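Side-chain contacts in capsid protein (Bocavirus gorilla/GBoV1/2009, PDB 7LNK), which assembles in sixty copies into the T=1 icosahedral shell of gorilla bocavirus 1, a parvovirus, and so probably encloses its DNA genome: residues I106-G110 / A111-Y115; P162-N165 / E166-D169; S254-E257 / P258-P262; I407-D410 / H411-T415. All coordinates share one frame; numbering follows the deposited sequence.

Interaction 1 of 4, residues I106-G110 / A111-Y115; sequences ILSNG and ADTTY
L107 and T114 face each other as an antiparallel hydrogen-bonded pair, joined by two nearly straight backbone bonds: L107 N to T114 O at 2.9 Å and T114 N to L107 O at 2.8 Å, each with an angle of 167° at the hydrogen. On the same face of the two-stranded arrangement, T114 OG1 comes to 3.2 Å from L107 CB. With chi1 at 58°, that hydroxyl stands between the backbone N and carbonyl carbon of T114, which turns it across to the leucine. The other face carries I106, S108, T113 and Y115. There I106 CG2 meets the methyl CG2 of T113 at 3.7 Å, while I106 CG1 reaches Y115 CE1 at 3.8 Å, coming in at the edge of the ring and close to its plane. Isoleucine and tyrosine thus run side by side, their side chains pointing the same way. Towards the turn the grip slackens, and N109 N makes a weak bond of 3.4 Å to D112 O. These residues end strand 86-108 and begin strand 113-117, consistent with the D-E hairpin of the parvovirus jelly roll, five copies of which line the channel at the fivefold axis in this family. Within the chain I106 is also bonded through its backbone to N436. A neighbouring subunit packs its P426 on I106 and its V425 on Y115, and its Q105 donates NE2 to Y115 O. The chemistry implies a hairpin held by paired backbone bonds at its base, with I106 and Y115 offered to the adjoining subunit and a largely solvent-exposed polar turn.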
# COMPACT_ATOMS: atom_id res chain seq x y z
N ILE A 106 98.74 -5.52 47.38
CA ILE A 106 100.12 -5.99 47.43
C ILE A 106 100.58 -5.94 48.87
O ILE A 106 100.63 -4.86 49.48
CB ILE A 106 101.04 -5.14 46.53
CG1 ILE A 106 100.61 -5.26 45.08
CG2 ILE A 106 102.46 -5.60 46.67
CD1 ILE A 106 101.27 -4.27 44.19
N LEU A 107 100.92 -7.09 49.42
CA LEU A 107 101.36 -7.21 50.81
C LEU A 107 102.83 -7.56 50.84
O LEU A 107 103.23 -8.63 50.38
CB LEU A 107 100.57 -8.29 51.55
CG LEU A 107 99.19 -7.99 52.12
CD1 LEU A 107 99.28 -6.76 52.99
CD2 LEU A 107 98.19 -7.78 51.01
N SER A 108 103.64 -6.66 51.38
CA SER A 108 105.06 -6.94 51.58
C SER A 108 105.30 -7.22 53.05
O SER A 108 105.25 -6.31 53.88
CB SER A 108 105.91 -5.76 51.11
OG SER A 108 105.78 -5.57 49.71
N ASN A 109 105.56 -8.49 53.37
CA ASN A 109 105.88 -8.92 54.72
C ASN A 109 107.38 -9.05 54.94
O ASN A 109 107.82 -9.41 56.03
CB ASN A 109 105.18 -10.25 55.02
CG ASN A 109 105.21 -10.61 56.48
OD1 ASN A 109 105.23 -9.74 57.35
ND2 ASN A 109 105.21 -11.91 56.77
N GLY A 110 108.17 -8.76 53.92
CA GLY A 110 109.58 -9.09 53.91
C GLY A 110 110.04 -9.24 52.47
O GLY A 110 109.46 -8.64 51.57
N ALA A 111 111.09 -10.03 52.25
CA ALA A 111 111.48 -10.36 50.88
C ALA A 111 110.35 -11.07 50.14
O ALA A 111 110.32 -11.10 48.91
CB ALA A 111 112.74 -11.22 50.88
N ASP A 112 109.40 -11.66 50.88
CA ASP A 112 108.27 -12.33 50.27
C ASP A 112 107.09 -11.39 50.13
O ASP A 112 106.72 -10.69 51.08
CB ASP A 112 107.88 -13.56 51.08
CG ASP A 112 108.89 -14.68 50.99
OD1 ASP A 112 109.74 -14.63 50.07
OD2 ASP A 112 108.85 -15.60 51.83
N THR A 113 106.49 -11.38 48.95
CA THR A 113 105.35 -10.52 48.65
C THR A 113 104.14 -11.39 48.34
O THR A 113 104.25 -12.36 47.58
CB THR A 113 105.65 -9.61 47.46
OG1 THR A 113 106.79 -8.79 47.77
CG2 THR A 113 104.48 -8.71 47.16
N THR A 114 103.01 -11.06 48.94
CA THR A 114 101.78 -11.81 48.74
C THR A 114 100.72 -10.92 48.12
O THR A 114 100.79 -9.69 48.19
CB THR A 114 101.26 -12.42 50.05
OG1 THR A 114 101.04 -11.38 51.01
CG2 THR A 114 102.26 -13.41 50.60
N TYR A 115 99.74 -11.57 47.50
CA TYR A 115 98.78 -10.92 46.62
C TYR A 115 97.40 -11.46 46.97
O TYR A 115 97.16 -12.67 46.84
CB TYR A 115 99.13 -11.22 45.17
CG TYR A 115 100.46 -10.64 44.78
CD1 TYR A 115 100.71 -9.30 44.93
CD2 TYR A 115 101.50 -11.47 44.42
CE1 TYR A 115 101.93 -8.78 44.61
CE2 TYR A 115 102.73 -10.96 44.11
CZ TYR A 115 102.94 -9.61 44.21
OH TYR A 115 104.17 -9.09 43.91

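Interaction 2 of 4, residues P162-N165 / E166-D169; sequences PILN and ELAD
A168 N lies near two carbonyls of the preceding residues, making a weak hydrogen bond to L164 O at 3.2 Å and another weak one to N165 O. L167 N is turned to L164 O as well, at 3.3 Å and with only 126° at the hydrogen, so a single carbonyl receives two bent bonds. This is how the chain winds into helix 165-168, which follows strand 153-160 and is short and weakly bonded, its amides leaning on carbonyls three and four residues back. The side chains close the turn. I163 holds CG1 anti to its own N, chi1 -167°, and the extended branch delivers CD1 to A168 CB at 3.4 Å. L164 CD2 meets L167 CD1 at 3.5 Å. N165 and D169 cross roughly at a right angle, with N165 OD1 4.1 Å from D169 CB and the amide and carboxylate planes steeply inclined to each other. Further out, I163 rests on I184 and M188, and A168 on L185, which ties the turn to helix 179-186, while P162 and I163 touch strand 55-60. L164 packs on L229 and L167 on M348, both of a neighbouring subunit. On the acidic side, E166 OE2 accepts a hydrogen bond from N299 N, yet the E166 and D169 carboxylates lie close together without bonding, D171 is near both, and E181 is near D169. Such a gathering of acids would be expected to raise the proton affinity of at least one. The chemistry implies a turn in which aliphatic packing accompanies weak backbone bonds, beside an acidic cluster that may respond to pH.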
# COMPACT_ATOMS: atom_id res chain seq x y z
N PRO A 162 104.60 20.25 29.40
CA PRO A 162 103.74 21.43 29.55
C PRO A 162 104.23 22.62 28.77
O PRO A 162 103.43 23.50 28.41
CB PRO A 162 103.79 21.68 31.06
CG PRO A 162 105.11 21.18 31.46
CD PRO A 162 105.42 20.01 30.59
N ILE A 163 105.53 22.71 28.52
CA ILE A 163 106.13 23.92 27.99
C ILE A 163 107.45 23.55 27.35
O ILE A 163 108.02 22.50 27.64
CB ILE A 163 106.30 24.95 29.12
CG1 ILE A 163 106.61 26.33 28.59
CG2 ILE A 163 107.43 24.51 30.03
CD1 ILE A 163 106.39 27.36 29.63
N LEU A 164 107.96 24.42 26.48
CA LEU A 164 109.32 24.26 25.98
C LEU A 164 110.25 24.83 27.03
O LEU A 164 110.13 26.00 27.40
CB LEU A 164 109.50 24.96 24.65
CG LEU A 164 110.74 24.60 23.83
CD1 LEU A 164 110.44 24.80 22.37
CD2 LEU A 164 111.97 25.36 24.24
N ASN A 165 111.19 24.02 27.52
CA ASN A 165 111.89 24.36 28.76
C ASN A 165 112.82 25.55 28.59
O ASN A 165 112.79 26.48 29.40
CB ASN A 165 112.66 23.15 29.27
CG ASN A 165 113.16 23.35 30.67
OD1 ASN A 165 112.54 24.04 31.47
ND2 ASN A 165 114.30 22.76 30.98
N GLU A 166 113.66 25.55 27.55
CA GLU A 166 114.65 26.61 27.42
C GLU A 166 113.98 27.97 27.29
O GLU A 166 114.58 29.00 27.61
CB GLU A 166 115.56 26.34 26.22
CG GLU A 166 116.70 27.34 26.06
CD GLU A 166 117.71 27.26 27.19
OE1 GLU A 166 117.72 26.26 27.94
OE2 GLU A 166 118.49 28.22 27.36
N LEU A 167 112.73 27.99 26.84
CA LEU A 167 111.96 29.22 26.83
C LEU A 167 111.44 29.57 28.22
O LEU A 167 111.20 30.74 28.52
CB LEU A 167 110.79 29.09 25.85
CG LEU A 167 110.97 29.53 24.41
CD1 LEU A 167 112.06 28.79 23.69
CD2 LEU A 167 109.65 29.29 23.71
N ALA A 168 111.20 28.57 29.05
CA ALA A 168 110.67 28.78 30.39
C ALA A 168 111.72 28.73 31.49
O ALA A 168 111.38 28.82 32.67
CB ALA A 168 109.58 27.75 30.69
N ASP A 169 112.99 28.53 31.16
CA ASP A 169 113.91 28.10 32.20
C ASP A 169 114.44 29.23 33.07
O ASP A 169 115.18 28.94 34.02
CB ASP A 169 115.07 27.30 31.61
CG ASP A 169 115.86 28.09 30.60
OD1 ASP A 169 115.46 29.21 30.25
OD2 ASP A 169 116.92 27.58 30.18

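Interaction 3 of 4, residues S254-E257 / P258-P262; sequences SRIE and PYSKP
E257 and Y259 form the close-packed half of this turn: E257 CB sits over one face of the tyrosine ring, 3.7 Å from its centroid and 22° off the normal, a CH-pi contact displaced toward the rim. The glutamate runs alongside the ring, with CG 3.3 Å from Y259 OH. Because Y259 CG lies between its own backbone N and carbonyl carbon, chi1 53°, the ring folds back under the residue two places before it. In a second, apolar spot CD1 of I256 touches P262 CG at 3.6 Å, and T237 and R239 also touch the isoleucine. Between the two, E257 to S260 make a type I beta turn whose closing bond, S260 N to E257 O, is weak at 3.2 Å. The turn follows strand 252-255 of a small antiparallel ribbon with strand 240-243, probably within the long G-H loop of the parvovirus jelly roll, the source of most of the capsid's surface features. The looser side holds P258 and E257, both partly exposed, although A280 of a neighbouring subunit packs on the glutamate; the nearest neighbours of E257 OE1 across the turn are carbons, P258 CD at 3.5 Å and Y259 CE2 at 3.6 Å. K261 directs its CB away from the turn, its NZ bonded to N232 O and V235 O and salt-bridged to D141 of a neighbouring subunit.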
# COMPACT_ATOMS: atom_id res chain seq x y z
N SER A 254 117.47 21.77 -32.02
CA SER A 254 117.18 20.46 -32.57
C SER A 254 115.92 19.90 -31.94
O SER A 254 115.46 20.36 -30.89
CB SER A 254 118.35 19.49 -32.36
OG SER A 254 118.58 19.27 -30.99
N ARG A 255 115.36 18.91 -32.61
CA ARG A 255 114.20 18.20 -32.10
C ARG A 255 114.63 17.27 -30.98
O ARG A 255 115.62 16.54 -31.11
CB ARG A 255 113.53 17.41 -33.22
CG ARG A 255 112.22 16.77 -32.86
CD ARG A 255 111.71 15.97 -34.03
NE ARG A 255 111.44 16.80 -35.19
CZ ARG A 255 110.30 17.44 -35.40
NH1 ARG A 255 109.31 17.34 -34.54
NH2 ARG A 255 110.15 18.18 -36.49
N ILE A 256 113.90 17.31 -29.87
CA ILE A 256 114.24 16.46 -28.74
C ILE A 256 114.13 15.00 -29.16
O ILE A 256 113.26 14.63 -29.96
CB ILE A 256 113.32 16.79 -27.55
CG1 ILE A 256 113.60 18.20 -27.05
CG2 ILE A 256 113.58 15.87 -26.42
CD1 ILE A 256 112.64 18.68 -26.01
N GLU A 257 115.03 14.17 -28.65
CA GLU A 257 115.10 12.79 -29.07
C GLU A 257 113.84 12.04 -28.64
O GLU A 257 113.25 12.35 -27.60
CB GLU A 257 116.33 12.11 -28.47
CG GLU A 257 117.63 12.65 -29.00
CD GLU A 257 117.74 12.53 -30.49
OE1 GLU A 257 117.28 11.51 -31.04
OE2 GLU A 257 118.30 13.45 -31.13
N PRO A 258 113.39 11.06 -29.42
CA PRO A 258 112.12 10.40 -29.10
C PRO A 258 112.18 9.62 -27.81
O PRO A 258 111.16 9.43 -27.14
CB PRO A 258 111.89 9.48 -30.30
CG PRO A 258 112.68 10.09 -31.39
CD PRO A 258 113.92 10.58 -30.71
N TYR A 259 113.37 9.16 -27.44
CA TYR A 259 113.55 8.35 -26.25
C TYR A 259 113.76 9.17 -24.99
O TYR A 259 113.69 8.60 -23.89
CB TYR A 259 114.71 7.39 -26.48
CG TYR A 259 115.97 8.08 -26.92
CD1 TYR A 259 116.85 8.61 -26.00
CD2 TYR A 259 116.27 8.19 -28.26
CE1 TYR A 259 118.00 9.24 -26.41
CE2 TYR A 259 117.41 8.80 -28.68
CZ TYR A 259 118.27 9.33 -27.76
OH TYR A 259 119.42 9.95 -28.18
N SER A 260 114.04 10.46 -25.10
CA SER A 260 113.87 11.36 -23.97
C SER A 260 112.79 12.37 -24.33
O SER A 260 113.04 13.32 -25.05
CB SER A 260 115.17 12.07 -23.66
OG SER A 260 115.57 12.87 -24.74
N LYS A 261 111.63 12.20 -23.79
CA LYS A 261 110.69 13.30 -23.86
C LYS A 261 110.73 14.14 -22.59
O LYS A 261 111.09 13.64 -21.52
CB LYS A 261 109.30 12.79 -24.16
CG LYS A 261 109.29 12.23 -25.56
CD LYS A 261 107.99 11.62 -25.95
CE LYS A 261 108.08 11.10 -27.36
NZ LYS A 261 106.83 10.43 -27.74
N PRO A 262 110.38 15.42 -22.67
CA PRO A 262 110.30 16.23 -21.46
C PRO A 262 109.20 15.72 -20.55
O PRO A 262 108.16 15.24 -21.00
CB PRO A 262 109.97 17.63 -21.99
CG PRO A 262 110.45 17.61 -23.38
CD PRO A 262 110.17 16.24 -23.87

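Interaction 4 of 4, residues I407-D410 / H411-T415; sequences IAMD and HPPGT
From M409 to P413 the backbone leaves strand 407-409, bends at D410 (phi and psi both -56°) and straightens again through H411 and two trans prolines. M409 fills the inside of this bend. Its thioether chain is extended as far as the sulfur and then turns at chi3, -76°, bringing the terminal methyl over the proline pair. CE lies 3.6 Å from P412 CA, 4.0 Å from P412 CB and 3.8 Å from P413 CD, with the methionine and P413 side chains crossing at about a right angle. The P412 ring also packs against the backbone just before it, its CD 3.6 Å from M409 O and 3.5 Å from D410 O. Here a flexible side chain is matched to rigid partners, and the bend at chi3 is what brings CE back onto the prolines. The bend is the passage from strand 407-409, which runs parallel to strand 388-390, into strand 415-420, consistent with strand H of the parvovirus jelly roll. M409 also touches W388 and C215. P413 rests on F211 and F213 of strand 207-223, whereas P412 leans on W388 and K390 of strand 388-390. Outside the bend the side chains are polar and exposed. The H411 ring has D410 O over one face, 3.7 Å from CG, and its other contacts include the ring of H131, inclined by about 35°. D410 turns its carboxylate away, toward a long and weak ion pair with K391.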
# COMPACT_ATOMS: atom_id res chain seq x y z
N ILE A 407 99.74 8.00 9.67
CA ILE A 407 98.64 8.78 9.13
C ILE A 407 98.25 9.83 10.15
O ILE A 407 97.75 9.50 11.23
CB ILE A 407 97.45 7.89 8.77
CG1 ILE A 407 97.82 6.94 7.65
CG2 ILE A 407 96.25 8.73 8.38
CD1 ILE A 407 96.79 5.87 7.43
N ALA A 408 98.44 11.10 9.81
CA ALA A 408 98.08 12.19 10.71
C ALA A 408 96.59 12.47 10.60
O ALA A 408 96.06 12.62 9.49
CB ALA A 408 98.88 13.45 10.40
N MET A 409 95.93 12.55 11.74
CA MET A 409 94.51 12.84 11.79
C MET A 409 94.25 13.94 12.80
O MET A 409 94.96 14.06 13.80
CB MET A 409 93.70 11.61 12.17
CG MET A 409 93.72 10.53 11.13
SD MET A 409 92.64 9.19 11.62
CE MET A 409 93.64 8.42 12.87
N ASP A 410 93.23 14.76 12.52
CA ASP A 410 92.78 15.73 13.50
C ASP A 410 92.40 15.03 14.80
O ASP A 410 92.93 15.35 15.87
CB ASP A 410 91.60 16.52 12.95
CG ASP A 410 92.01 17.50 11.88
OD1 ASP A 410 93.22 17.80 11.79
OD2 ASP A 410 91.14 17.97 11.12
N HIS A 411 91.49 14.07 14.73
CA HIS A 411 91.21 13.23 15.88
C HIS A 411 91.58 11.79 15.59
O HIS A 411 90.88 11.12 14.83
CB HIS A 411 89.74 13.35 16.26
CG HIS A 411 89.36 14.71 16.74
ND1 HIS A 411 89.02 15.73 15.88
CD2 HIS A 411 89.32 15.24 17.98
CE1 HIS A 411 88.76 16.82 16.57
NE2 HIS A 411 88.94 16.55 17.85
N PRO A 412 92.66 11.28 16.16
CA PRO A 412 92.94 9.87 16.10
C PRO A 412 92.03 9.11 17.04
O PRO A 412 91.15 9.72 17.67
CB PRO A 412 94.41 9.79 16.56
CG PRO A 412 94.95 11.09 16.27
CD PRO A 412 93.85 12.04 16.58
N PRO A 413 92.19 7.80 17.17
CA PRO A 413 91.50 7.10 18.25
C PRO A 413 91.88 7.71 19.59
O PRO A 413 93.05 7.97 19.87
CB PRO A 413 92.01 5.66 18.12
CG PRO A 413 92.30 5.53 16.71
CD PRO A 413 92.79 6.85 16.22
N GLY A 414 90.86 7.97 20.40
CA GLY A 414 91.11 8.57 21.70
C GLY A 414 91.96 7.67 22.57
O GLY A 414 91.94 6.45 22.46
N THR A 415 92.73 8.30 23.45
CA THR A 415 93.54 7.55 24.39
C THR A 415 92.71 7.17 25.60
O THR A 415 92.06 8.02 26.21
CB THR A 415 94.76 8.36 24.82
OG1 THR A 415 95.56 8.65 23.68
CG2 THR A 415 95.57 7.57 25.81

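How the interactions relate
Followed from the N terminus, the four contacts come strictly in series: each closes its own short turn before the next begins, and none nests within or crosses another. Interaction 1 closes the hairpin between strands 86-108 and 113-117. Interaction 2 shapes the entry to helix 165-168 just after strand 153-160, its centre about 42 Å from that of interaction 1. Interaction 3 makes the turn leaving strand 252-255, on the other side of the chain's centre from interaction 1 and about 82 Å from it, centre to centre. Interaction 4, nearest the middle of the chain, leads the long excursion back to strand 415-420. All four segment pairs also reach a neighbouring subunit, interaction 4 through A408 alone.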